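Local coordinates for D-alanyl-D-alanine carboxypeptidase DacB2 (Mycobacterium tuberculosis H37Rv, PDB 4RYE), which probably trims the terminal D-alanine from peptidoglycan stem peptides, acting as a serine-type D,D-carboxypeptidase of the penicillin-binding protein family, at residues A[211-220]-A[232-240]. Numbering follows the deposited sequence.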
loop_
_atom_site.group_PDB
_atom_site.type_symbol
_atom_site.label_atom_id
_atom_site.label_comp_id
_atom_site.label_asym_id
_atom_site.label_seq_id
_atom_site.Cartn_x
_atom_site.Cartn_y
_atom_site.Cartn_z
ATOM N N TYR A 211 6.626 -5.393 5.046
ATOM C CA TYR A 211 7.917 -5.648 5.664
ATOM C C TYR A 211 8.696 -6.670 4.863
ATOM O O TYR A 211 8.139 -7.666 4.412
ATOM C CB TYR A 211 7.779 -6.155 7.112
ATOM C CG TYR A 211 9.132 -6.479 7.731
ATOM C CD1 TYR A 211 9.885 -5.492 8.349
ATOM C CD2 TYR A 211 9.672 -7.758 7.655
ATOM C CE1 TYR A 211 11.123 -5.767 8.891
ATOM C CE2 TYR A 211 10.913 -8.043 8.193
ATOM C CZ TYR A 211 11.632 -7.042 8.812
ATOM O OH TYR A 211 12.866 -7.314 9.353
ATOM N N THR A 212 9.985 -6.406 4.688
ATOM C CA THR A 212 10.956 -7.427 4.312
ATOM C C THR A 212 12.237 -7.041 5.022
ATOM O O THR A 212 12.343 -5.941 5.560
ATOM C CB THR A 212 11.250 -7.491 2.792
ATOM O OG1 THR A 212 11.904 -6.286 2.384
ATOM C CG2 THR A 212 9.978 -7.710 1.959
ATOM N N ASN A 213 13.216 -7.934 5.015
ATOM C CA ASN A 213 14.497 -7.635 5.634
ATOM C C ASN A 213 15.168 -6.441 4.944
ATOM O O ASN A 213 15.736 -5.572 5.599
ATOM C CB ASN A 213 15.403 -8.868 5.603
ATOM C CG ASN A 213 16.536 -8.777 6.600
ATOM O OD1 ASN A 213 16.332 -8.385 7.751
ATOM N ND2 ASN A 213 17.742 -9.126 6.162
ATOM N N ALA A 214 15.077 -6.391 3.619
ATOM C CA ALA A 214 15.689 -5.306 2.850
ATOM C C ALA A 214 14.909 -3.987 2.932
ATOM O O ALA A 214 15.508 -2.911 2.932
ATOM C CB ALA A 214 15.878 -5.726 1.392
ATOM N N ALA A 215 13.580 -4.069 2.987
ATOM C CA ALA A 215 12.739 -2.874 3.038
ATOM C C ALA A 215 12.594 -2.309 4.439
ATOM O O ALA A 215 12.271 -1.124 4.606
ATOM C CB ALA A 215 11.353 -3.180 2.479
ATOM N N ARG A 216 12.807 -3.160 5.437
ATOM C CA ARG A 216 12.344 -2.883 6.797
ATOM C C ARG A 216 10.835 -2.592 6.749
ATOM O O ARG A 216 10.128 -3.166 5.915
ATOM C CB ARG A 216 13.171 -1.763 7.445
ATOM C CG ARG A 216 14.646 -2.150 7.565
ATOM C CD ARG A 216 15.528 -1.041 8.098
ATOM N NE ARG A 216 16.911 -1.506 8.153
ATOM C CZ ARG A 216 17.915 -0.846 8.720
ATOM N NH1 ARG A 216 17.702 0.330 9.292
ATOM N NH2 ARG A 216 19.134 -1.375 8.711
ATOM N N LYS A 217 10.323 -1.725 7.616
ATOM C CA LYS A 217 8.867 -1.507 7.639
ATOM C C LYS A 217 8.444 -0.423 6.676
ATOM O O LYS A 217 9.067 0.637 6.618
ATOM C CB LYS A 217 8.375 -1.145 9.045
ATOM C CG LYS A 217 8.765 -2.140 10.128
ATOM C CD LYS A 217 7.969 -1.903 11.404
ATOM C CE LYS A 217 6.490 -2.087 11.116
ATOM N NZ LYS A 217 5.666 -2.175 12.331
ATOM N N THR A 218 7.381 -0.679 5.915
ATOM C CA THR A 218 6.824 0.351 5.042
ATOM C C THR A 218 5.321 0.514 5.288
ATOM O O THR A 218 4.655 -0.390 5.793
ATOM C CB THR A 218 7.069 0.040 3.551
ATOM O OG1 THR A 218 6.467 -1.219 3.224
ATOM C CG2 THR A 218 8.566 -0.020 3.236
ATOM N N PHE A 219 4.786 1.664 4.907
ATOM C CA PHE A 219 3.365 1.906 5.042
ATOM C C PHE A 219 2.971 3.058 4.149
ATOM O O PHE A 219 3.730 4.019 3.980
ATOM C CB PHE A 219 2.994 2.230 6.497
ATOM C CG PHE A 219 1.543 2.606 6.680
ATOM C CD1 PHE A 219 0.566 1.624 6.754
ATOM C CD2 PHE A 219 1.161 3.936 6.776
ATOM C CE1 PHE A 219 -0.773 1.960 6.919
ATOM C CE2 PHE A 219 -0.174 4.284 6.936
ATOM C CZ PHE A 219 -1.143 3.293 7.008
ATOM N N VAL A 220 1.785 2.943 3.569
ATOM C CA VAL A 220 1.163 4.041 2.850
ATOM C C VAL A 220 -0.313 4.014 3.227
ATOM O O VAL A 220 -0.893 2.951 3.400
ATOM C CB VAL A 220 1.360 3.926 1.313
ATOM C CG1 VAL A 220 0.711 2.642 0.754
ATOM C CG2 VAL A 220 0.808 5.156 0.619
ATOM N N ILE A 232 -0.279 9.628 3.556
ATOM C CA ILE A 232 1.091 9.591 4.052
ATOM C C ILE A 232 1.755 8.321 3.589
ATOM O O ILE A 232 1.083 7.351 3.230
ATOM C CB ILE A 232 1.164 9.634 5.592
ATOM C CG1 ILE A 232 0.562 8.361 6.188
ATOM C CG2 ILE A 232 0.486 10.886 6.136
ATOM C CD1 ILE A 232 0.744 8.235 7.707
ATOM N N ALA A 233 3.082 8.340 3.580
ATOM C CA ALA A 233 3.859 7.126 3.368
ATOM C C ALA A 233 5.065 7.172 4.282
ATOM O O ALA A 233 5.558 8.248 4.618
ATOM C CB ALA A 233 4.278 6.984 1.909
HETATM N N MSE A 234 5.514 6.003 4.711
HETATM C CA MSE A 234 6.631 5.888 5.626
HETATM C C MSE A 234 7.453 4.698 5.159
HETATM O O MSE A 234 6.895 3.649 4.853
HETATM C CB MSE A 234 6.105 5.651 7.043
HETATM C CG MSE A 234 5.353 6.836 7.615
HETATM SE SE MSE A 234 4.100 6.326 9.036
HETATM C CE MSE A 234 5.303 5.274 10.149
HETATM N N MSE A 235 8.769 4.858 5.065
HETATM C CA MSE A 235 9.606 3.770 4.575
HETATM C C MSE A 235 10.815 3.514 5.455
HETATM O O MSE A 235 11.244 4.385 6.226
HETATM C CB MSE A 235 10.105 4.053 3.151
HETATM C CG MSE A 235 9.058 4.481 2.146
HETATM SE SE MSE A 235 9.839 4.436 0.338
HETATM C CE MSE A 235 9.725 2.506 0.002
ATOM N N TYR A 236 11.363 2.310 5.316
ATOM C CA TYR A 236 12.670 1.967 5.860
ATOM C C TYR A 236 12.796 2.205 7.364
ATOM O O TYR A 236 13.754 2.832 7.826
ATOM C CB TYR A 236 13.763 2.730 5.109
ATOM C CG TYR A 236 15.093 2.041 5.159
ATOM C CD1 TYR A 236 15.252 0.778 4.610
ATOM C CD2 TYR A 236 16.187 2.644 5.752
ATOM C CE1 TYR A 236 16.474 0.131 4.650
ATOM C CE2 TYR A 236 17.412 2.010 5.798
ATOM C CZ TYR A 236 17.550 0.752 5.246
ATOM O OH TYR A 236 18.768 0.107 5.288
ATOM N N GLY A 237 11.841 1.689 8.130
ATOM C CA GLY A 237 11.827 1.941 9.558
ATOM C C GLY A 237 11.838 0.694 10.405
ATOM O O GLY A 237 11.384 -0.367 9.970
ATOM N N LEU A 238 12.377 0.818 11.615
ATOM C CA LEU A 238 12.338 -0.261 12.583
ATOM C C LEU A 238 11.898 0.290 13.935
ATOM O O LEU A 238 12.411 1.313 14.392
ATOM C CB LEU A 238 13.707 -0.932 12.703
ATOM C CG LEU A 238 14.175 -1.719 11.478
ATOM C CD1 LEU A 238 15.586 -2.248 11.677
ATOM C CD2 LEU A 238 13.211 -2.853 11.158
ATOM N N VAL A 239 10.945 -0.391 14.566
ATOM C CA VAL A 239 10.446 0.024 15.874
ATOM C C VAL A 239 11.384 -0.412 16.996
ATOM O O VAL A 239 11.761 -1.580 17.090
ATOM C CB VAL A 239 9.035 -0.531 16.144
ATOM C CG1 VAL A 239 8.543 -0.088 17.520
ATOM C CG2 VAL A 239 8.078 -0.074 15.067
ATOM N N LYS A 240 11.768 0.535 17.844
ATOM C CA LYS A 240 12.610 0.227 18.997
ATOM C C LYS A 240 11.742 -0.026 20.228
ATOM O O LYS A 240 10.641 0.524 20.337
ATOM C CB LYS A 240 13.586 1.377 19.248
ATOM C CG LYS A 240 14.397 1.738 18.009
ATOM C CD LYS A 240 15.073 3.095 18.133
ATOM C CE LYS A 240 15.607 3.577 16.780
ATOM N NZ LYS A 240 14.518 3.966 15.813
HETATM O O HOH W 1 15.823 1.864 9.642
#
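Phe219 and Met234 form an antiparallel hydrogen-bonded pair in the hairpin of strands 218-225 and 228-237. Phe219 N gives its hydrogen to Met234 O at 2.9 Å, and Met234 N returns one to Phe219 O at 2.8 Å. This side is buried: Ile232 CD1 reaches the edge of the Phe219 ring, 4.1 Å from CE2, near helix 246-259, while Val220 and Ala233 meet on the other face, against helix 155-166. A G1 beta bulge follows, Tyr236 and Gly237 both facing Lys217: Lys217 N donates to Gly237 O at 2.9 Å, whereas the return bond from Gly237 N is weak. Beyond it the contact opens toward solvent. Arg216, with CG anti to the carbonyl carbon (chi1 -62°) and the chain straight to NE, is laid along the Tyr236 ring; its guanidinium stacks flat on it, planes 4° apart, and CD makes a CH-pi contact. The exposed Leu238 puts CD1 over the opposite guanidinium face, offset toward its rim. Thr218 OG1 hydrogen-bonds to Pro45 O; the Thr218 and Ser47 side chains lie about 6 Å apart, Ser47 being the inferred acyl-ester nucleophile. Backbone pairing thus sets the register, consistent with an ordered strand beside the active site, while stacking and apolar contacts hold the outer end.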